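Local atomic coordinates of aminomethyltransferase (Bartonella henselae, PDB entry 3GIR), a protein that belongs to the aminomethyltransferase (glycine cleavage T-protein) family, pairing a folate-binding domain with a C-terminal barrel domain. Residues P103-L108 against A281-V286; G125-D129 against C261-N265; F347-M353 against H381-V386. All blocks are in the same frame, centred on the assembly; numbering follows the deposited sequence. Where two conformers were deposited one is given.

Contact 1. Residues P103-L108 against A281-V286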
loop_
_atom_site.group_PDB
_atom_site.type_symbol
_atom_site.label_atom_id
_atom_site.label_comp_id
_atom_site.label_asym_id
_atom_site.label_seq_id
_atom_site.Cartn_x
_atom_site.Cartn_y
_atom_site.Cartn_z
ATOM N N PRO A 103 -4.882 14.565 6.887
ATOM C CA PRO A 103 -3.975 15.135 7.915
ATOM C C PRO A 103 -2.582 15.456 7.367
ATOM O O PRO A 103 -1.584 14.862 7.776
ATOM C CB PRO A 103 -3.921 14.033 8.982
ATOM C CG PRO A 103 -4.110 12.768 8.177
ATOM C CD PRO A 103 -5.032 13.123 7.024
ATOM N N VAL A 104 -2.529 16.459 6.488
ATOM C CA VAL A 104 -1.325 16.894 5.809
ATOM C C VAL A 104 -1.267 18.410 5.869
ATOM O O VAL A 104 -2.274 19.078 6.093
ATOM C CB VAL A 104 -1.315 16.435 4.313
ATOM C CG1 VAL A 104 -1.469 14.899 4.187
ATOM C CG2 VAL A 104 -2.419 17.153 3.468
ATOM N N ASP A 105 -0.074 18.954 5.761
ATOM C CA ASP A 105 0.078 20.387 5.459
ATOM C C ASP A 105 0.451 20.483 3.980
ATOM O O ASP A 105 1.602 20.439 3.599
ATOM C CB ASP A 105 1.132 21.074 6.361
ATOM C CG ASP A 105 1.129 22.602 6.190
ATOM O OD1 ASP A 105 0.517 23.083 5.189
ATOM O OD2 ASP A 105 1.755 23.315 7.035
ATOM N N ALA A 106 -0.573 20.547 3.151
ATOM C CA ALA A 106 -0.399 20.504 1.722
ATOM C C ALA A 106 0.441 21.692 1.208
ATOM O O ALA A 106 1.107 21.560 0.186
ATOM C CB ALA A 106 -1.782 20.396 1.001
ATOM N N ALA A 107 0.404 22.822 1.915
ATOM C CA ALA A 107 1.139 24.010 1.489
ATOM C C ALA A 107 2.639 23.737 1.614
ATOM O O ALA A 107 3.428 24.163 0.763
ATOM C CB ALA A 107 0.710 25.260 2.327
ATOM N N LEU A 108 3.045 22.961 2.609
ATOM C CA LEU A 108 4.489 22.666 2.824
ATOM C C LEU A 108 5.014 21.579 1.896
ATOM O O LEU A 108 6.203 21.475 1.690
ATOM C CB LEU A 108 4.760 22.227 4.269
ATOM C CG LEU A 108 4.442 23.189 5.416
ATOM C CD1 LEU A 108 4.973 22.612 6.748
ATOM C CD2 LEU A 108 4.940 24.650 5.165
ATOM N N ALA A 281 2.877 9.327 10.253
ATOM C CA ALA A 281 2.464 9.993 9.008
ATOM C C ALA A 281 1.913 11.411 9.196
ATOM O O ALA A 281 1.678 12.102 8.182
ATOM C CB ALA A 281 1.441 9.109 8.249
ATOM N N VAL A 282 1.622 11.831 10.439
ATOM C CA VAL A 282 1.055 13.131 10.749
ATOM C C VAL A 282 2.086 13.872 11.586
ATOM O O VAL A 282 2.252 13.550 12.768
ATOM C CB VAL A 282 -0.255 13.043 11.545
ATOM C CG1 VAL A 282 -0.921 14.392 11.729
ATOM C CG2 VAL A 282 -1.254 12.108 10.871
ATOM N N PRO A 283 2.825 14.820 10.960
ATOM C CA PRO A 283 3.870 15.583 11.684
ATOM C C PRO A 283 3.287 16.457 12.785
ATOM O O PRO A 283 2.089 16.703 12.823
ATOM C CB PRO A 283 4.548 16.421 10.595
ATOM C CG PRO A 283 4.109 15.832 9.273
ATOM C CD PRO A 283 2.773 15.145 9.519
ATOM N N LYS A 284 4.142 16.836 13.731
ATOM C CA LYS A 284 3.740 17.637 14.888
ATOM C C LYS A 284 2.999 18.908 14.495
ATOM O O LYS A 284 1.999 19.229 15.092
ATOM C CB LYS A 284 4.968 17.994 15.788
ATOM N N ASN A 285 3.453 19.616 13.475
ATOM C CA ASN A 285 2.803 20.895 13.106
ATOM C C ASN A 285 1.349 20.698 12.658
ATOM O O ASN A 285 0.447 21.486 12.939
ATOM C CB ASN A 285 3.643 21.725 12.080
ATOM C CG ASN A 285 3.422 21.336 10.589
ATOM O OD1 ASN A 285 3.903 20.289 10.126
ATOM N ND2 ASN A 285 2.756 22.237 9.810
ATOM N N VAL A 286 1.115 19.574 12.013
ATOM C CA VAL A 286 -0.217 19.269 11.546
ATOM C C VAL A 286 -1.107 18.898 12.714
ATOM O O VAL A 286 -2.306 19.215 12.726
ATOM C CB VAL A 286 -0.155 18.091 10.509
ATOM C CG1 VAL A 286 -1.601 17.694 10.096
ATOM C CG2 VAL A 286 0.727 18.485 9.273
HETATM O O HOH W 1 -0.532 12.430 6.769
HETATM O O HOH W 2 1.496 14.787 6.782
#
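The loop P103-L108 runs past the segment A281-V286 with the CA atoms of P103 and V282 6.1 Å apart and those of D105 and V286 6.2 Å apart. At the first of these places, the P103 ring meets V282 at about a right angle: CB of P103 lies 3.8 Å from CG2 of V282, and the ring's CG touches the same methyl. At the second, V286 divides its two methyls between P103 and D105, two residues apart. With CG1 anti to the backbone N (chi1 176°), that methyl rests on the carbonyl group of P103, while CG2 packs against D105, 3.6 Å from its backbone N and also against its CB. The contact ties the loop following helix 94-101 of the folate-binding domain to the start of helix 284-289, for which P283 is the N-cap residue; F292 adds to the apolar patch by touching both P103 and V286. The side-chain polar pair is D105 with N285. OD2 of D105 receives a weak hydrogen bond from ND2 of N285, 3.1 Å long and bent to 134°, and the amide and carboxylate planes are turned 36° from each other. A salt bridge from K289, one turn further along the helix, is the stronger hold on this oxygen. The other oxygen, OD1, takes a weak bond from the backbone N of A107 in its own loop. CD1 of L108 closes in on ND2 of N285 at 3.8 Å, the two side chains arriving from opposite directions. Between the two backbones, two waters bridge the carbonyl O of P103 to that of A281, the first lying 2.8 Å from O of P103 and 2.6 Å from O of A281.

Contact 2. Residues G125-D129 against C261-N265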
loop_
_atom_site.group_PDB
_atom_site.type_symbol
_atom_site.label_atom_id
_atom_site.label_comp_id
_atom_site.label_asym_id
_atom_site.label_seq_id
_atom_site.Cartn_x
_atom_site.Cartn_y
_atom_site.Cartn_z
ATOM N N GLY A 125 -10.987 6.660 12.479
ATOM C CA GLY A 125 -10.755 5.396 11.806
ATOM C C GLY A 125 -10.290 5.653 10.379
ATOM O O GLY A 125 -10.553 6.702 9.780
ATOM N N ILE A 126 -9.542 4.698 9.834
ATOM C CA ILE A 126 -8.923 4.868 8.524
ATOM C C ILE A 126 -9.851 4.386 7.435
ATOM O O ILE A 126 -10.048 3.176 7.209
ATOM C CB ILE A 126 -7.556 4.163 8.460
ATOM C CG1 ILE A 126 -6.548 4.779 9.437
ATOM C CG2 ILE A 126 -6.920 4.274 6.988
ATOM C CD1 ILE A 126 -5.313 3.912 9.673
ATOM N N LEU A 127 -10.466 5.328 6.698
ATOM C CA LEU A 127 -11.314 4.963 5.552
ATOM C C LEU A 127 -10.474 4.353 4.401
ATOM O O LEU A 127 -10.946 3.467 3.702
ATOM C CB LEU A 127 -12.025 6.218 5.002
ATOM C CG LEU A 127 -13.013 6.809 6.043
ATOM C CD1 LEU A 127 -13.525 8.244 5.669
ATOM C CD2 LEU A 127 -14.236 5.817 6.128
ATOM N N ASP A 128 -9.273 4.872 4.205
ATOM C CA ASP A 128 -8.322 4.399 3.187
ATOM C C ASP A 128 -6.985 5.001 3.474
ATOM O O ASP A 128 -6.885 6.113 3.990
ATOM C CB ASP A 128 -8.747 4.742 1.751
ATOM C CG ASP A 128 -8.157 3.758 0.696
ATOM O OD1 ASP A 128 -7.571 2.745 1.152
ATOM O OD2 ASP A 128 -8.170 4.120 -0.520
ATOM N N ASP A 129 -5.938 4.274 3.127
ATOM C CA ASP A 129 -4.608 4.897 3.108
ATOM C C ASP A 129 -4.286 5.292 1.678
ATOM O O ASP A 129 -4.853 4.710 0.727
ATOM C CB ASP A 129 -3.517 4.085 3.804
ATOM C CG ASP A 129 -3.272 2.749 3.287
ATOM O OD1 ASP A 129 -4.055 2.140 2.500
ATOM O OD2 ASP A 129 -2.184 2.223 3.761
ATOM N N CYS A 261 1.222 -2.119 5.382
ATOM C CA CYS A 261 -0.209 -2.447 5.621
ATOM C C CYS A 261 -1.005 -2.643 4.358
ATOM O O CYS A 261 -0.762 -1.976 3.322
ATOM C CB CYS A 261 -0.894 -1.351 6.393
ATOM S SG CYS A 261 -0.336 -1.284 8.112
ATOM N N LEU A 262 -2.018 -3.504 4.455
ATOM C CA LEU A 262 -3.004 -3.664 3.398
ATOM C C LEU A 262 -4.358 -3.218 3.960
ATOM O O LEU A 262 -4.905 -3.845 4.894
ATOM C CB LEU A 262 -3.016 -5.086 2.835
ATOM C CG LEU A 262 -4.215 -5.347 1.917
ATOM C CD1 LEU A 262 -3.993 -4.468 0.683
ATOM C CD2 LEU A 262 -4.309 -6.831 1.575
ATOM N N HIS A 263 -4.962 -2.172 3.382
ATOM C CA HIS A 263 -6.233 -1.752 3.872
ATOM C C HIS A 263 -7.286 -2.803 3.562
ATOM O O HIS A 263 -7.294 -3.447 2.512
ATOM C CB HIS A 263 -6.634 -0.395 3.287
ATOM C CG HIS A 263 -7.772 0.246 4.005
ATOM N ND1 HIS A 263 -9.069 -0.123 3.770
ATOM C CD2 HIS A 263 -7.811 1.166 5.004
ATOM C CE1 HIS A 263 -9.870 0.560 4.564
ATOM N NE2 HIS A 263 -9.140 1.351 5.326
ATOM N N GLY A 264 -8.122 -3.055 4.570
ATOM C CA GLY A 264 -9.099 -4.160 4.529
ATOM C C GLY A 264 -8.628 -5.400 5.271
ATOM O O GLY A 264 -9.431 -6.276 5.608
ATOM N N ASN A 265 -7.329 -5.458 5.553
ATOM C CA ASN A 265 -6.710 -6.515 6.362
ATOM C C ASN A 265 -6.173 -5.899 7.634
ATOM O O ASN A 265 -6.770 -6.010 8.717
ATOM C CB ASN A 265 -5.551 -7.196 5.642
ATOM C CG ASN A 265 -5.998 -8.284 4.664
ATOM O OD1 ASN A 265 -7.010 -8.132 3.960
ATOM N ND2 ASN A 265 -5.211 -9.341 4.558
HETATM O O HOH W 3 -3.322 -0.429 1.800
HETATM O O HOH W 4 -0.392 0.686 2.884
#
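The imidazole of H263 has CA of D128 over one face, 4.0 Å from the ring centroid as a CH-pi contact and displaced toward the rim, and the carbonyl O of I126 at its edge, almost exactly in the ring plane. That oxygen accepts a nearly straight bond from NE2 of H263 (2.8 Å, 176°), although the donor stands above the carbonyl plane of I126. Both segments belong to the folate-binding domain: G125-D129 turns a corner at L127 and then runs on as a strand of the antiparallel sheet, and C261-N265 is part of the long loop after helix 248-257. The ring reaches the corner because CG of H263 is anti to the backbone N (chi1 -166°). CG2 of I126 supports it at CD2, 3.8 Å away, and OD1 of D128 approaches CG of H263, with carboxylate and ring planes 77° apart; OD2 of D128 is held by the backbone N of N145. D129 slides past H263 in the opposite direction, its OD1 near CB, while its OD2 is bonded by the hydroxyl of Y116. Waters join this carboxylate to the loop. One, 2.8 Å from OD1 of D129, accepts the backbone N-H of H263 at 2.9 Å; another spans from OD2 of D129 to the carbonyl O of C261, 2.7 Å from the latter.

Contact 3. Residues F347-M353 against H381-V386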
loop_
_atom_site.group_PDB
_atom_site.type_symbol
_atom_site.label_atom_id
_atom_site.label_comp_id
_atom_site.label_asym_id
_atom_site.label_seq_id
_atom_site.Cartn_x
_atom_site.Cartn_y
_atom_site.Cartn_z
ATOM N N PHE A 347 12.466 -13.994 3.763
ATOM C CA PHE A 347 12.618 -14.267 5.188
ATOM C C PHE A 347 12.898 -15.757 5.439
ATOM O O PHE A 347 13.519 -16.091 6.476
ATOM C CB PHE A 347 11.337 -13.859 5.920
ATOM C CG PHE A 347 11.449 -13.895 7.419
ATOM C CD1 PHE A 347 12.341 -13.038 8.047
ATOM C CD2 PHE A 347 10.722 -14.758 8.177
ATOM C CE1 PHE A 347 12.473 -13.029 9.446
ATOM C CE2 PHE A 347 10.815 -14.784 9.607
ATOM C CZ PHE A 347 11.698 -13.891 10.220
ATOM N N ASP A 348 12.498 -16.591 4.471
ATOM C CA ASP A 348 12.563 -18.040 4.476
ATOM C C ASP A 348 11.795 -18.633 5.627
ATOM O O ASP A 348 12.273 -19.537 6.323
ATOM C CB ASP A 348 13.993 -18.541 4.470
ATOM C CG ASP A 348 14.083 -19.988 4.077
ATOM O OD1 ASP A 348 13.213 -20.509 3.331
ATOM O OD2 ASP A 348 15.040 -20.616 4.564
ATOM N N GLY A 349 10.573 -18.147 5.796
ATOM C CA GLY A 349 9.624 -18.742 6.713
ATOM C C GLY A 349 8.351 -17.921 6.789
ATOM O O GLY A 349 8.261 -16.894 6.130
ATOM N N PRO A 350 7.349 -18.418 7.526
ATOM C CA PRO A 350 6.080 -17.687 7.709
ATOM C C PRO A 350 6.303 -16.294 8.325
ATOM O O PRO A 350 7.169 -16.121 9.225
ATOM C CB PRO A 350 5.275 -18.589 8.639
ATOM C CG PRO A 350 5.944 -19.845 8.618
ATOM C CD PRO A 350 7.324 -19.702 8.241
ATOM N N VAL A 351 5.554 -15.324 7.802
ATOM C CA VAL A 351 5.489 -13.954 8.250
ATOM C C VAL A 351 4.019 -13.629 8.430
ATOM O O VAL A 351 3.135 -14.250 7.812
ATOM C CB VAL A 351 6.191 -13.018 7.257
ATOM C CG1 VAL A 351 7.677 -13.481 7.171
ATOM C CG2 VAL A 351 5.602 -13.111 5.855
ATOM N N ALA A 352 3.707 -12.778 9.379
ATOM C CA ALA A 352 2.393 -12.312 9.611
ATOM C C ALA A 352 2.339 -10.982 10.331
ATOM O O ALA A 352 3.364 -10.475 10.804
ATOM C CB ALA A 352 1.693 -13.408 10.568
ATOM N N MET A 353 1.137 -10.390 10.357
ATOM C CA MET A 353 0.895 -9.167 11.128
ATOM C C MET A 353 -0.464 -9.325 11.746
ATOM O O MET A 353 -1.305 -10.086 11.276
ATOM C CB MET A 353 0.943 -7.884 10.283
ATOM C CG MET A 353 2.297 -7.484 9.875
ATOM S SD MET A 353 2.366 -5.810 9.154
ATOM C CE MET A 353 0.785 -5.733 8.341
ATOM N N HIS A 381 7.038 -9.760 16.730
ATOM C CA HIS A 381 8.271 -9.634 15.959
ATOM C C HIS A 381 8.343 -8.221 15.399
ATOM O O HIS A 381 7.355 -7.627 14.987
ATOM C CB HIS A 381 8.359 -10.661 14.832
ATOM C CG HIS A 381 9.710 -10.819 14.196
ATOM N ND1 HIS A 381 10.237 -9.912 13.282
ATOM C CD2 HIS A 381 10.615 -11.810 14.304
ATOM C CE1 HIS A 381 11.430 -10.342 12.896
ATOM N NE2 HIS A 381 11.687 -11.485 13.499
ATOM N N SER A 382 9.582 -7.678 15.367
ATOM C CA SER A 382 9.825 -6.399 14.712
ATOM C C SER A 382 9.457 -6.400 13.224
ATOM O O SER A 382 9.529 -7.434 12.586
ATOM C CB SER A 382 11.315 -5.991 14.866
ATOM O OG SER A 382 12.145 -6.938 14.275
ATOM N N LEU A 383 9.075 -5.229 12.740
ATOM C CA LEU A 383 8.858 -5.026 11.301
ATOM C C LEU A 383 9.843 -3.972 10.820
ATOM O O LEU A 383 10.197 -3.081 11.605
ATOM C CB LEU A 383 7.450 -4.580 11.081
ATOM C CG LEU A 383 6.324 -5.581 11.417
ATOM C CD1 LEU A 383 4.970 -4.829 11.344
ATOM C CD2 LEU A 383 6.450 -6.816 10.497
ATOM N N PRO A 384 10.302 -4.059 9.564
ATOM C CA PRO A 384 9.981 -5.117 8.615
ATOM C C PRO A 384 10.725 -6.406 8.922
ATOM O O PRO A 384 11.727 -6.440 9.651
ATOM C CB PRO A 384 10.439 -4.555 7.272
ATOM C CG PRO A 384 11.579 -3.659 7.678
ATOM C CD PRO A 384 11.319 -3.129 9.033
ATOM N N PHE A 385 10.268 -7.499 8.327
ATOM C CA PHE A 385 10.956 -8.753 8.422
ATOM C C PHE A 385 12.218 -8.802 7.597
ATOM O O PHE A 385 13.163 -9.565 7.918
ATOM C CB PHE A 385 10.040 -9.885 7.952
ATOM C CG PHE A 385 8.886 -10.201 8.882
ATOM C CD1 PHE A 385 7.580 -9.705 8.645
ATOM C CD2 PHE A 385 9.090 -11.014 9.988
ATOM C CE1 PHE A 385 6.515 -10.031 9.496
ATOM C CE2 PHE A 385 8.024 -11.355 10.801
ATOM C CZ PHE A 385 6.769 -10.813 10.593
ATOM N N VAL A 386 12.191 -8.124 6.447
ATOM C CA VAL A 386 13.294 -8.091 5.514
ATOM C C VAL A 386 13.719 -6.624 5.358
ATOM O O VAL A 386 12.912 -5.717 5.232
ATOM C CB VAL A 386 12.851 -8.744 4.138
ATOM C CG1 VAL A 386 13.930 -8.529 3.079
ATOM C CG2 VAL A 386 12.513 -10.224 4.321
#
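F347 and F385 are swung together by different first torsions: CG of F347 is anti to its backbone N (chi1 -171°), whereas CG of F385 is anti to its carbonyl carbon (chi1 -70°). In the C-terminal barrel domain they build an aromatic cluster with H381 between strand 349-356 and the loop that leaves strand 374-381. F385 turns its edge to the face of F347, the centroids 5.2 Å apart and CD2 lying over the rim of that ring; F347 in turn points its own edge at the face of H381 in an offset edge-to-face pair, centroids 5.8 Å apart. The H381 ring is steadied by its ND1, which donates to the carbonyl O of S382 at 2.7 Å, on a lone pair in the carbonyl plane. D348 and G349, at the start of strand 349-356, form a G1 beta bulge. Near the backbone of F347, CG2 of V386 packs against its N and CB, and the N is itself bonded to E257 of helix 248-257, which also touches V386. Further along the strand, V351 covers a face of F385, its CB 3.9 Å from the ring centroid as a CH-pi contact, and the carbonyl O of A352 sits at the edge of the same ring, 3.4 Å from CZ of F385.

Contacts 1 and 2 both involve the folate-binding domain, with centres 19 Å apart and nearest atoms about 8 Å apart; along the chain the two segments of contact 2 fall between those of contact 1. Strand 114-120 runs beside both, touching P103 and V282 in the one and I126 and L127 in the other. Contact 3 comes later, in the C-terminal barrel domain, its centre about 30 Å from that of contact 1 but 20 Å from that of contact 2, whose nearest atoms are about 4 Å away. Helix 248-257, just ahead of C261-N265, packs on V351, M353 and V386, so the two domains meet near contacts 2 and 3.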